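Local coordinates for ferredoxin (Rhodopseudomonas palustris, PDB 4LTU), which binds a single [2Fe-2S] cluster and probably carries electrons one at a time, as a ferredoxin of the adrenodoxin/putidaredoxin family, at residues S13-D17 with N30-D34; I33-V37 with I102-Q106; A47-Y52 with G74-L80; V51-W57 with G97-P103. One frame throughout, in Å; residues are numbered along the deposited sequence.

Contact 1 of 4, residues S13-D17 with N30-D34; sequences SEIVD and NHGID
Apolar packing centres on Ile-33, whose CD1 methyl lies 3.4 Å from CG1 of Val-16. The two side chains cross at about a right angle. In Val-16 the CG1 branch stands anti to the carbonyl carbon (chi1 -42°), and this places it against the isoleucine tip. Val-16 also meets His-31 more loosely, CB to CB at 4.0 Å.

Glu-14 adds a contact of mixed character. Its chain runs extended beyond CG and meets Ile-33 from the opposite direction, with OE2 3.2 Å from CG1 of Ile-33. The carboxylate thus rests on aliphatic carbon; its OE1 has a long, weak ion pair with Arg-12.

The carbonyl O of Asp-17 sits over one face of the His-31 imidazole, 3.0 Å from CE1 of His-31, so neither ring nitrogen points at it and the geometry rules out a hydrogen bond. ND1 of His-31 is instead bonded to the carbonyl O of Ala-27.

Strand 13-17, at the margin of the sheet, pairs with strand 3-7. The loop after helix 24-29 folds back along it, and Val-16 and Ile-33 both touch Phe-6 of strand 3-7 as well as alanines of that helix, Ala-27 and Ala-28 respectively.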
loop_
_atom_site.group_PDB
_atom_site.type_symbol
_atom_site.label_atom_id
_atom_site.label_comp_id
_atom_site.label_asym_id
_atom_site.label_seq_id
_atom_site.Cartn_x
_atom_site.Cartn_y
_atom_site.Cartn_z
ATOM N N SER A 13 -14.454 -3.396 -3.272
ATOM C CA SER A 13 -13.583 -2.298 -3.620
ATOM C C SER A 13 -14.023 -0.963 -3.060
ATOM O O SER A 13 -15.198 -0.755 -2.647
ATOM C CB SER A 13 -13.326 -2.209 -5.131
ATOM O OG SER A 13 -14.525 -2.289 -5.887
ATOM N N GLU A 14 -13.031 -0.087 -3.003
ATOM C CA GLU A 14 -13.165 1.275 -2.523
ATOM C C GLU A 14 -12.262 2.130 -3.405
ATOM O O GLU A 14 -11.089 1.802 -3.600
ATOM C CB GLU A 14 -12.679 1.388 -1.075
ATOM C CG GLU A 14 -13.591 0.757 -0.087
ATOM C CD GLU A 14 -13.298 1.164 1.344
ATOM O OE1 GLU A 14 -13.338 0.281 2.227
ATOM O OE2 GLU A 14 -13.075 2.365 1.607
ATOM N N ILE A 15 -12.810 3.214 -3.935
ATOM C CA ILE A 15 -11.986 4.168 -4.641
ATOM C C ILE A 15 -11.739 5.385 -3.783
ATOM O O ILE A 15 -12.675 6.040 -3.307
ATOM C CB ILE A 15 -12.537 4.519 -6.021
ATOM C CG1 ILE A 15 -12.456 3.266 -6.912
ATOM C CG2 ILE A 15 -11.784 5.729 -6.603
ATOM C CD1 ILE A 15 -12.077 3.539 -8.345
ATOM N N VAL A 16 -10.456 5.657 -3.557
ATOM C CA VAL A 16 -10.063 6.779 -2.700
ATOM C C VAL A 16 -9.350 7.822 -3.522
ATOM O O VAL A 16 -8.490 7.511 -4.353
ATOM C CB VAL A 16 -9.187 6.330 -1.475
ATOM C CG1 VAL A 16 -9.730 5.030 -0.839
ATOM C CG2 VAL A 16 -7.745 6.155 -1.850
ATOM N N ASP A 17 -9.704 9.072 -3.294
ATOM C CA ASP A 17 -8.940 10.168 -3.863
ATOM C C ASP A 17 -7.555 10.251 -3.226
ATOM O O ASP A 17 -7.342 9.858 -2.071
ATOM C CB ASP A 17 -9.701 11.471 -3.681
ATOM C CG ASP A 17 -11.131 11.368 -4.186
ATOM O OD1 ASP A 17 -11.442 12.023 -5.188
ATOM O OD2 ASP A 17 -11.940 10.611 -3.592
ATOM N N ASN A 30 -7.189 8.715 5.235
ATOM C CA ASN A 30 -7.902 9.968 5.136
ATOM C C ASN A 30 -9.233 9.848 4.362
ATOM O O ASN A 30 -9.979 10.821 4.197
ATOM C CB ASN A 30 -6.937 11.011 4.575
ATOM C CG ASN A 30 -6.030 11.580 5.672
ATOM O OD1 ASN A 30 -6.507 12.294 6.542
ATOM N ND2 ASN A 30 -4.750 11.219 5.669
ATOM N N HIS A 31 -9.527 8.629 3.907
ATOM C CA HIS A 31 -10.772 8.358 3.227
ATOM C C HIS A 31 -11.290 7.009 3.687
ATOM O O HIS A 31 -11.609 6.181 2.855
ATOM C CB HIS A 31 -10.587 8.336 1.690
ATOM C CG HIS A 31 -9.952 9.558 1.121
ATOM N ND1 HIS A 31 -8.586 9.755 1.126
ATOM C CD2 HIS A 31 -10.489 10.647 0.516
ATOM C CE1 HIS A 31 -8.307 10.910 0.537
ATOM N NE2 HIS A 31 -9.443 11.471 0.162
ATOM N N GLY A 32 -11.315 6.773 4.999
ATOM C CA GLY A 32 -12.055 5.660 5.599
ATOM C C GLY A 32 -11.593 4.207 5.616
ATOM O O GLY A 32 -12.360 3.336 6.062
ATOM N N ILE A 33 -10.372 3.935 5.155
ATOM C CA ILE A 33 -9.819 2.557 5.111
ATOM C C ILE A 33 -9.025 2.176 6.376
ATOM O O ILE A 33 -7.782 2.222 6.407
ATOM C CB ILE A 33 -9.054 2.283 3.767
ATOM C CG1 ILE A 33 -10.071 1.969 2.659
ATOM C CG2 ILE A 33 -8.099 1.096 3.870
ATOM C CD1 ILE A 33 -9.659 2.365 1.279
ATOM N N ASP A 34 -9.779 1.756 7.393
ATOM C CA ASP A 34 -9.286 1.435 8.739
ATOM C C ASP A 34 -8.310 0.263 8.860
ATOM O O ASP A 34 -7.433 0.262 9.738
ATOM C CB ASP A 34 -10.487 1.211 9.692
ATOM C CG ASP A 34 -11.163 2.525 10.115
ATOM O OD1 ASP A 34 -10.480 3.571 10.155
ATOM O OD2 ASP A 34 -12.380 2.512 10.419
#

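Contact 2 of 4, residues I33-V37 with I102-Q106; sequences IDSIV and IPERQ. Unlike the reference sequence in segment 102-106: Ile-102 (reference Leu).
Gln-106 lays its aliphatic part against the backbone of the turn: its CG lies 3.2 Å from the carbonyl O of Ser-35. The side chain bends at chi2 (-84°), which turns the amide back toward Ile-36, and NE2 of Gln-106 comes 3.8 Å from CG1 of Ile-36. That approach is van der Waals; the amide's donor goes to the carbonyl O of His-50. CB of Gln-106 passes CG2 of Val-37 at 4.1 Å, the two side chains running in opposite directions. With alanine in place of Gln-106, the His-50 carbonyl would probably lose this donor and a gap would open beside Ile-36.

Residues 33-36 form a type I beta turn in the loop that leads toward the cluster-binding cysteines of this 2Fe-2S domain; the side chain of Ile-36 is about 4 Å from that of Cys-49. The C-terminal tail, leaving strand 99-101, packs on this turn.

The remaining contacts gather on Ile-102, an isoleucine where the reference sequence has leucine. Its CG2 branch meets CG1 of Ile-36 at 4.1 Å, about at right angles, whereas CD1, at the end of the other branch, makes a hydroxyl-methyl contact with OG of Ser-35 at 3.4 Å. The same CD1 lies 4.4 Å from CG2 of Ile-33, and Phe-6 of strand 3-7 touches all three isoleucines.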
loop_
_atom_site.group_PDB
_atom_site.type_symbol
_atom_site.label_atom_id
_atom_site.label_comp_id
_atom_site.label_asym_id
_atom_site.label_seq_id
_atom_site.Cartn_x
_atom_site.Cartn_y
_atom_site.Cartn_z
ATOM N N ILE A 33 -10.372 3.935 5.155
ATOM C CA ILE A 33 -9.819 2.557 5.111
ATOM C C ILE A 33 -9.025 2.176 6.376
ATOM O O ILE A 33 -7.782 2.222 6.407
ATOM C CB ILE A 33 -9.054 2.283 3.767
ATOM C CG1 ILE A 33 -10.071 1.969 2.659
ATOM C CG2 ILE A 33 -8.099 1.096 3.870
ATOM C CD1 ILE A 33 -9.659 2.365 1.279
ATOM N N ASP A 34 -9.779 1.756 7.393
ATOM C CA ASP A 34 -9.286 1.435 8.739
ATOM C C ASP A 34 -8.310 0.263 8.860
ATOM O O ASP A 34 -7.433 0.262 9.738
ATOM C CB ASP A 34 -10.487 1.211 9.692
ATOM C CG ASP A 34 -11.163 2.525 10.115
ATOM O OD1 ASP A 34 -10.480 3.571 10.155
ATOM O OD2 ASP A 34 -12.380 2.512 10.419
ATOM N N SER A 35 -8.448 -0.733 7.989
ATOM C CA SER A 35 -7.626 -1.944 8.083
ATOM C C SER A 35 -6.102 -1.729 8.079
ATOM O O SER A 35 -5.347 -2.578 8.602
ATOM C CB SER A 35 -7.993 -2.898 6.956
ATOM O OG SER A 35 -7.953 -2.219 5.720
ATOM N N ILE A 36 -5.654 -0.642 7.445
ATOM C CA ILE A 36 -4.234 -0.312 7.350
ATOM C C ILE A 36 -3.790 0.285 8.671
ATOM O O ILE A 36 -4.074 1.445 8.967
ATOM C CB ILE A 36 -3.957 0.673 6.198
ATOM C CG1 ILE A 36 -3.995 -0.075 4.854
ATOM C CG2 ILE A 36 -2.618 1.463 6.442
ATOM C CD1 ILE A 36 -3.804 0.823 3.609
ATOM N N VAL A 37 -3.116 -0.519 9.485
ATOM C CA VAL A 37 -2.841 -0.107 10.851
ATOM C C VAL A 37 -1.710 0.932 10.936
ATOM O O VAL A 37 -1.820 1.932 11.690
ATOM C CB VAL A 37 -2.668 -1.330 11.801
ATOM C CG1 VAL A 37 -2.370 -0.877 13.214
ATOM C CG2 VAL A 37 -3.962 -2.161 11.800
ATOM N N ILE A 102 -5.313 -5.424 0.045
ATOM C CA ILE A 102 -4.903 -5.372 1.421
ATOM C C ILE A 102 -4.953 -6.775 2.036
ATOM O O ILE A 102 -5.863 -7.556 1.739
ATOM C CB ILE A 102 -5.719 -4.333 2.240
ATOM C CG1 ILE A 102 -7.174 -4.290 1.830
ATOM C CG2 ILE A 102 -5.154 -2.895 2.054
ATOM C CD1 ILE A 102 -7.923 -3.051 2.404
ATOM N N PRO A 103 -3.947 -7.100 2.875
ATOM C CA PRO A 103 -3.787 -8.421 3.406
ATOM C C PRO A 103 -4.795 -8.733 4.491
ATOM O O PRO A 103 -5.388 -7.834 5.077
ATOM C CB PRO A 103 -2.380 -8.371 3.999
ATOM C CG PRO A 103 -2.237 -7.012 4.446
ATOM C CD PRO A 103 -2.863 -6.222 3.334
ATOM N N GLU A 104 -4.978 -10.024 4.734
ATOM C CA GLU A 104 -5.856 -10.537 5.788
ATOM C C GLU A 104 -5.598 -9.862 7.153
ATOM O O GLU A 104 -6.522 -9.638 7.935
ATOM C CB GLU A 104 -5.668 -12.045 5.868
ATOM C CG GLU A 104 -6.656 -12.783 6.737
ATOM C CD GLU A 104 -6.252 -14.240 6.936
ATOM O OE1 GLU A 104 -7.014 -15.127 6.467
ATOM O OE2 GLU A 104 -5.169 -14.486 7.543
ATOM N N ARG A 105 -4.341 -9.547 7.432
ATOM C CA ARG A 105 -4.001 -8.759 8.624
ATOM C C ARG A 105 -2.695 -7.974 8.493
ATOM O O ARG A 105 -1.850 -8.286 7.681
ATOM C CB ARG A 105 -3.939 -9.646 9.874
ATOM C CG ARG A 105 -2.975 -10.765 9.749
ATOM C CD ARG A 105 -2.532 -11.192 11.107
ATOM N NE ARG A 105 -3.265 -12.343 11.605
ATOM C CZ ARG A 105 -2.697 -13.297 12.341
ATOM N NH1 ARG A 105 -1.393 -13.223 12.632
ATOM N NH2 ARG A 105 -3.420 -14.330 12.775
ATOM N N GLN A 106 -2.556 -6.970 9.343
ATOM C CA GLN A 106 -1.406 -6.089 9.394
ATOM C C GLN A 106 -0.673 -6.332 10.703
ATOM O O GLN A 106 0.521 -6.145 10.792
ATOM C CB GLN A 106 -1.892 -4.639 9.350
ATOM C CG GLN A 106 -2.697 -4.294 8.115
ATOM C CD GLN A 106 -1.825 -3.931 6.909
ATOM O OE1 GLN A 106 -0.599 -4.127 6.916
ATOM N NE2 GLN A 106 -2.455 -3.403 5.874
#

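Contact 3 of 4, residues A47-Y52 with G74-L80; sequences ATCHVY and GTASDRL. With FES (Fe2/s2 (inorganic) cluster), chain C.
Two CH-pi contacts carry the interface. CD1 of Leu-80 stands over the centre of the Tyr-52 ring, 3.4 Å from the centroid and 13° off the normal, its side chain slanting across the ring. CG2 of Thr-75 lies over one face of the His-50 imidazole in the same manner, at 3.8 Å and 12°. With chi1 of Thr-75 at 47°, this methyl is anti to the carbonyl carbon, and OG1 turns back to the Leu-72 and Ser-77 carbonyls, both within its reach. CB of Ala-47 rests 3.8 Å from CA of Thr-75.

Beyond these, the Tyr-52 OH lies 3.8 Å from CB of Ser-77. A serine in place of Tyr-52 would probably leave the Leu-80 methyl without its aromatic platform and open a gap beside Ser-77. N of Ala-76 gives a hydrogen bond to a water at 2.8 Å; the water's further link to O of Ala-47 is modelled too short and is doubtful.

Two residues along from Ala-47, SG of Cys-49 binds FE2 of the cluster at 2.3 Å, and Cys-87 completes the protein ligands of that iron. Residues 74-80, the loop between helix 66-72 and strand 83-85, pack on 47-52 from Ala-47 to Tyr-52, where the chain enters strand 50-53, while Ser-83 of strand 83-85 touches both His-50 and Tyr-52.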
loop_
_atom_site.group_PDB
_atom_site.type_symbol
_atom_site.label_atom_id
_atom_site.label_comp_id
_atom_site.label_asym_id
_atom_site.label_seq_id
_atom_site.Cartn_x
_atom_site.Cartn_y
_atom_site.Cartn_z
ATOM N N ALA A 47 5.953 -2.978 9.749
ATOM C CA ALA A 47 5.494 -3.740 8.593
ATOM C C ALA A 47 3.974 -3.772 8.483
ATOM O O ALA A 47 3.440 -4.680 7.856
ATOM C CB ALA A 47 6.102 -5.150 8.614
ATOM N N THR A 48 3.296 -2.754 9.042
ATOM C CA THR A 48 1.853 -2.801 9.289
ATOM C C THR A 48 0.995 -1.908 8.381
ATOM O O THR A 48 -0.200 -1.693 8.663
ATOM C CB THR A 48 1.482 -2.478 10.802
ATOM O OG1 THR A 48 1.685 -1.088 11.074
ATOM C CG2 THR A 48 2.296 -3.340 11.826
ATOM N N CYS A 49 1.608 -1.365 7.324
ATOM C CA CYS A 49 0.891 -0.721 6.219
ATOM C C CYS A 49 1.000 -1.565 4.928
ATOM O O CYS A 49 0.935 -1.010 3.824
ATOM C CB CYS A 49 1.481 0.666 5.938
ATOM S SG CYS A 49 3.198 0.650 5.336
ATOM N N HIS A 50 1.199 -2.875 5.093
ATOM C CA HIS A 50 1.413 -3.874 4.021
ATOM C C HIS A 50 0.336 -3.797 2.939
ATOM O O HIS A 50 -0.831 -3.649 3.258
ATOM C CB HIS A 50 1.353 -5.274 4.691
ATOM C CG HIS A 50 1.760 -6.426 3.821
ATOM N ND1 HIS A 50 2.461 -6.280 2.637
ATOM C CD2 HIS A 50 1.634 -7.763 4.021
ATOM C CE1 HIS A 50 2.737 -7.475 2.138
ATOM N NE2 HIS A 50 2.263 -8.389 2.972
ATOM N N VAL A 51 0.722 -3.861 1.669
ATOM C CA VAL A 51 -0.260 -4.064 0.597
ATOM C C VAL A 51 0.299 -4.969 -0.487
ATOM O O VAL A 51 1.510 -5.113 -0.608
ATOM C CB VAL A 51 -0.729 -2.750 -0.078
ATOM C CG1 VAL A 51 -1.646 -1.927 0.834
ATOM C CG2 VAL A 51 0.446 -1.933 -0.598
ATOM N N TYR A 52 -0.585 -5.571 -1.282
ATOM C CA TYR A 52 -0.184 -6.215 -2.544
ATOM C C TYR A 52 -0.576 -5.344 -3.735
ATOM O O TYR A 52 -1.744 -5.039 -3.958
ATOM C CB TYR A 52 -0.771 -7.622 -2.701
ATOM C CG TYR A 52 -0.891 -8.485 -1.425
ATOM C CD1 TYR A 52 0.225 -8.811 -0.655
ATOM C CD2 TYR A 52 -2.125 -9.028 -1.050
ATOM C CE1 TYR A 52 0.120 -9.614 0.497
ATOM C CE2 TYR A 52 -2.249 -9.844 0.088
ATOM C CZ TYR A 52 -1.115 -10.136 0.853
ATOM O OH TYR A 52 -1.245 -10.940 1.976
ATOM N N GLY A 74 9.133 -9.115 7.765
ATOM C CA GLY A 74 8.570 -9.142 9.102
ATOM C C GLY A 74 7.075 -8.848 9.135
ATOM O O GLY A 74 6.519 -8.531 10.199
ATOM N N THR A 75 6.418 -8.951 7.975
ATOM C CA THR A 75 4.984 -8.678 7.873
ATOM C C THR A 75 4.159 -9.690 8.685
ATOM O O THR A 75 4.656 -10.763 8.995
ATOM C CB THR A 75 4.519 -8.653 6.400
ATOM O OG1 THR A 75 5.042 -9.796 5.712
ATOM C CG2 THR A 75 5.004 -7.384 5.706
ATOM N N ALA A 76 2.916 -9.346 9.034
ATOM C CA ALA A 76 2.057 -10.266 9.784
ATOM C C ALA A 76 1.507 -11.397 8.887
ATOM O O ALA A 76 1.482 -12.592 9.304
ATOM C CB ALA A 76 0.929 -9.505 10.477
ATOM N N SER A 77 1.060 -10.989 7.691
ATOM C CA SER A 77 0.729 -11.850 6.545
ATOM C C SER A 77 1.942 -11.928 5.645
ATOM O O SER A 77 2.412 -10.888 5.164
ATOM C CB SER A 77 -0.413 -11.245 5.707
ATOM O OG SER A 77 -1.699 -11.502 6.246
ATOM N N ASP A 78 2.412 -13.144 5.378
ATOM C CA ASP A 78 3.668 -13.380 4.647
ATOM C C ASP A 78 3.779 -12.662 3.280
ATOM O O ASP A 78 2.808 -12.611 2.484
ATOM C CB ASP A 78 3.966 -14.896 4.547
ATOM C CG ASP A 78 4.456 -15.487 5.875
ATOM O OD1 ASP A 78 4.213 -16.690 6.153
ATOM O OD2 ASP A 78 5.101 -14.750 6.656
ATOM N N ARG A 79 4.959 -12.092 3.028
ATOM C CA ARG A 79 5.176 -11.269 1.837
ATOM C C ARG A 79 4.983 -12.079 0.550
ATOM O O ARG A 79 5.222 -13.274 0.506
ATOM C CB ARG A 79 6.543 -10.586 1.864
ATOM C CG ARG A 79 7.770 -11.503 1.659
ATOM C CD ARG A 79 9.084 -10.764 1.954
ATOM N NE ARG A 79 9.455 -9.802 0.897
ATOM C CZ ARG A 79 10.472 -8.929 0.964
ATOM N NH1 ARG A 79 11.235 -8.873 2.045
ATOM N NH2 ARG A 79 10.736 -8.100 -0.061
ATOM N N LEU A 80 4.509 -11.406 -0.479
ATOM C CA LEU A 80 4.318 -12.000 -1.773
ATOM C C LEU A 80 5.257 -11.196 -2.673
ATOM O O LEU A 80 5.660 -10.111 -2.304
ATOM C CB LEU A 80 2.863 -11.776 -2.201
ATOM C CG LEU A 80 1.676 -12.273 -1.383
ATOM C CD1 LEU A 80 0.349 -11.897 -2.063
ATOM C CD2 LEU A 80 1.770 -13.821 -1.093
HETATM FE FE1 FES C . 5.198 1.989 9.350
HETATM FE FE2 FES C . 4.434 2.162 6.511
HETATM S S1 FES C . 6.221 1.391 7.538
HETATM S S2 FES C . 3.372 2.688 8.324
HETATM O O HOH W 1 2.167 -6.667 8.512
#

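Contact 4 of 4, residues V51-W57 with G97-P103; sequences VYVDDLW and GLVLRIP. Unlike the reference sequence in segment 97-103: Ile-102 (reference Leu).
Asp-54 holds CG anti to its own N (chi1 -157°) and Arg-101 bends at chi3 (-99°), which together bring OD1 of Asp-54 over a face of the guanidinium. The resulting salt bridge spans 2.6 Å from OD1 to NH2 of Arg-101, and the carboxylate and guanidinium planes stand 79° apart, so it is not a paired, in-plane bridge.

Trp-57 lies with one indole face on the backbone of residues 97-99. CA of Leu-98 sits over the six-membered ring, 3.9 Å from its centroid, a CH-pi contact, while CD1 of Leu-98 reaches CB of Trp-57 at 3.5 Å. A CB at Gly-97 would come tight against CZ2 of Trp-57 and, at these backbone angles, would also jam against the carbonyl O of the preceding residue.

The backbones pair antiparallel. Tyr-52 and Arg-101 form a hydrogen-bonded pair, N of Tyr-52 to O of Arg-101 at 2.7 Å and the return bond at 2.8 Å from N of Arg-101 to O of Tyr-52. Val-53 with Leu-100 is the adjacent non-hydrogen-bonded pair, CG2 of Val-53 lying 3.9 Å from CD2 of Leu-100, side by side. N of Asp-54 continues the pairing to O of Val-99 at 3.1 Å. Beyond the strand, CB of Pro-103 packs against the OH of Tyr-52.

In the mixed sheet, strand 99-101 stands between 3-7 and 50-53, and strand 50-53 in turn pairs with 83-85.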
loop_
_atom_site.group_PDB
_atom_site.type_symbol
_atom_site.label_atom_id
_atom_site.label_comp_id
_atom_site.label_asym_id
_atom_site.label_seq_id
_atom_site.Cartn_x
_atom_site.Cartn_y
_atom_site.Cartn_z
ATOM N N VAL A 51 0.722 -3.861 1.669
ATOM C CA VAL A 51 -0.260 -4.064 0.597
ATOM C C VAL A 51 0.299 -4.969 -0.487
ATOM O O VAL A 51 1.510 -5.113 -0.608
ATOM C CB VAL A 51 -0.729 -2.750 -0.078
ATOM C CG1 VAL A 51 -1.646 -1.927 0.834
ATOM C CG2 VAL A 51 0.446 -1.933 -0.598
ATOM N N TYR A 52 -0.585 -5.571 -1.282
ATOM C CA TYR A 52 -0.184 -6.215 -2.544
ATOM C C TYR A 52 -0.576 -5.344 -3.735
ATOM O O TYR A 52 -1.744 -5.039 -3.958
ATOM C CB TYR A 52 -0.771 -7.622 -2.701
ATOM C CG TYR A 52 -0.891 -8.485 -1.425
ATOM C CD1 TYR A 52 0.225 -8.811 -0.655
ATOM C CD2 TYR A 52 -2.125 -9.028 -1.050
ATOM C CE1 TYR A 52 0.120 -9.614 0.497
ATOM C CE2 TYR A 52 -2.249 -9.844 0.088
ATOM C CZ TYR A 52 -1.115 -10.136 0.853
ATOM O OH TYR A 52 -1.245 -10.940 1.976
ATOM N N VAL A 53 0.423 -4.911 -4.484
ATOM C CA VAL A 53 0.197 -4.175 -5.701
ATOM C C VAL A 53 -0.339 -5.153 -6.763
ATOM O O VAL A 53 0.075 -6.335 -6.815
ATOM C CB VAL A 53 1.495 -3.537 -6.171
ATOM C CG1 VAL A 53 1.251 -2.669 -7.381
ATOM C CG2 VAL A 53 2.103 -2.702 -5.022
ATOM N N ASP A 54 -1.285 -4.683 -7.573
ATOM C CA ASP A 54 -1.795 -5.513 -8.644
ATOM C C ASP A 54 -0.671 -5.902 -9.594
ATOM O O ASP A 54 0.122 -5.050 -10.026
ATOM C CB ASP A 54 -2.910 -4.818 -9.424
ATOM C CG ASP A 54 -3.807 -5.812 -10.128
ATOM O OD1 ASP A 54 -4.173 -6.823 -9.482
ATOM O OD2 ASP A 54 -4.139 -5.592 -11.322
ATOM N N ASP A 55 -0.634 -7.200 -9.905
ATOM C CA ASP A 55 0.295 -7.806 -10.865
ATOM C C ASP A 55 0.691 -6.890 -12.034
ATOM O O ASP A 55 1.855 -6.832 -12.410
ATOM C CB ASP A 55 -0.312 -9.127 -11.384
ATOM C CG ASP A 55 0.644 -9.899 -12.313
ATOM O OD1 ASP A 55 1.881 -9.872 -12.065
ATOM O OD2 ASP A 55 0.144 -10.533 -13.284
ATOM N N LEU A 56 -0.282 -6.167 -12.583
ATOM C CA LEU A 56 -0.077 -5.299 -13.732
ATOM C C LEU A 56 0.455 -3.908 -13.422
ATOM O O LEU A 56 0.964 -3.230 -14.328
ATOM C CB LEU A 56 -1.366 -5.206 -14.572
ATOM C CG LEU A 56 -1.966 -6.539 -15.039
ATOM C CD1 LEU A 56 -3.431 -6.347 -15.369
ATOM C CD2 LEU A 56 -1.192 -7.222 -16.225
ATOM N N TRP A 57 0.354 -3.476 -12.161
ATOM C CA TRP A 57 0.808 -2.128 -11.755
ATOM C C TRP A 57 2.195 -2.120 -11.098
ATOM O O TRP A 57 2.822 -1.069 -11.006
ATOM C CB TRP A 57 -0.215 -1.428 -10.826
ATOM C CG TRP A 57 -1.456 -0.901 -11.506
ATOM C CD1 TRP A 57 -2.639 -1.559 -11.663
ATOM C CD2 TRP A 57 -1.630 0.387 -12.118
ATOM N NE1 TRP A 57 -3.543 -0.763 -12.343
ATOM C CE2 TRP A 57 -2.947 0.435 -12.634
ATOM C CE3 TRP A 57 -0.795 1.499 -12.298
ATOM C CZ2 TRP A 57 -3.460 1.565 -13.301
ATOM C CZ3 TRP A 57 -1.306 2.621 -12.968
ATOM C CH2 TRP A 57 -2.628 2.642 -13.454
ATOM N N GLY A 97 -5.350 5.301 -11.177
ATOM C CA GLY A 97 -5.852 3.951 -11.472
ATOM C C GLY A 97 -5.188 2.806 -10.709
ATOM O O GLY A 97 -5.633 1.648 -10.806
ATOM N N LEU A 98 -4.138 3.115 -9.937
ATOM C CA LEU A 98 -3.397 2.092 -9.176
ATOM C C LEU A 98 -4.294 1.213 -8.313
ATOM O O LEU A 98 -5.181 1.706 -7.590
ATOM C CB LEU A 98 -2.321 2.745 -8.297
ATOM C CG LEU A 98 -1.394 1.828 -7.487
ATOM C CD1 LEU A 98 -0.415 1.059 -8.368
ATOM C CD2 LEU A 98 -0.665 2.636 -6.430
ATOM N N VAL A 99 -4.049 -0.097 -8.373
ATOM C CA VAL A 99 -4.892 -1.037 -7.666
ATOM C C VAL A 99 -4.082 -1.670 -6.552
ATOM O O VAL A 99 -2.996 -2.197 -6.787
ATOM C CB VAL A 99 -5.448 -2.120 -8.619
ATOM C CG1 VAL A 99 -6.255 -3.225 -7.839
ATOM C CG2 VAL A 99 -6.284 -1.497 -9.700
ATOM N N LEU A 100 -4.590 -1.599 -5.334
ATOM C CA LEU A 100 -3.899 -2.248 -4.226
ATOM C C LEU A 100 -4.846 -3.165 -3.475
ATOM O O LEU A 100 -5.989 -2.814 -3.233
ATOM C CB LEU A 100 -3.284 -1.225 -3.266
ATOM C CG LEU A 100 -2.433 -0.072 -3.790
ATOM C CD1 LEU A 100 -2.220 0.920 -2.615
ATOM C CD2 LEU A 100 -1.118 -0.574 -4.385
ATOM N N ARG A 101 -4.368 -4.352 -3.145
ATOM C CA ARG A 101 -5.137 -5.271 -2.334
ATOM C C ARG A 101 -4.473 -5.343 -0.978
ATOM O O ARG A 101 -3.235 -5.325 -0.866
ATOM C CB ARG A 101 -5.249 -6.637 -3.017
ATOM C CG ARG A 101 -5.875 -6.491 -4.442
ATOM C CD ARG A 101 -6.336 -7.802 -5.064
ATOM N NE ARG A 101 -5.337 -8.304 -5.993
ATOM C CZ ARG A 101 -5.549 -8.507 -7.285
ATOM N NH1 ARG A 101 -6.758 -8.284 -7.810
ATOM N NH2 ARG A 101 -4.556 -8.961 -8.042
ATOM N N ILE A 102 -5.313 -5.424 0.045
ATOM C CA ILE A 102 -4.903 -5.372 1.421
ATOM C C ILE A 102 -4.953 -6.775 2.036
ATOM O O ILE A 102 -5.863 -7.556 1.739
ATOM C CB ILE A 102 -5.719 -4.333 2.240
ATOM C CG1 ILE A 102 -7.174 -4.290 1.830
ATOM C CG2 ILE A 102 -5.154 -2.895 2.054
ATOM C CD1 ILE A 102 -7.923 -3.051 2.404
ATOM N N PRO A 103 -3.947 -7.100 2.875
ATOM C CA PRO A 103 -3.787 -8.421 3.406
ATOM C C PRO A 103 -4.795 -8.733 4.491
ATOM O O PRO A 103 -5.388 -7.834 5.077
ATOM C CB PRO A 103 -2.380 -8.371 3.999
ATOM C CG PRO A 103 -2.237 -7.012 4.446
ATOM C CD PRO A 103 -2.863 -6.222 3.334
#

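In the fold
From the N terminus, contact 1 closes first, a short loop, containing helix 24-29, that brings residues 30-34 back onto edge strand 13-17. Residues 33-34 then open contact 2, whose long loop shuts only at the C-terminal tail. Contact 3 opens and closes wholly within that loop, joining the exit from the cluster loop to the segment after helix 66-72. Contact 4 crosses contact 3, since 51-57 begins on its first segment and 97-103 lies beyond its second; it shares Ile-102 and Pro-103 with contact 2. Contacts 2 and 3 touch through Gln-106 and His-50. Contacts 1 and 4 hold parts of the sheet, while contacts 2 and 3 lie by the cluster-binding chain.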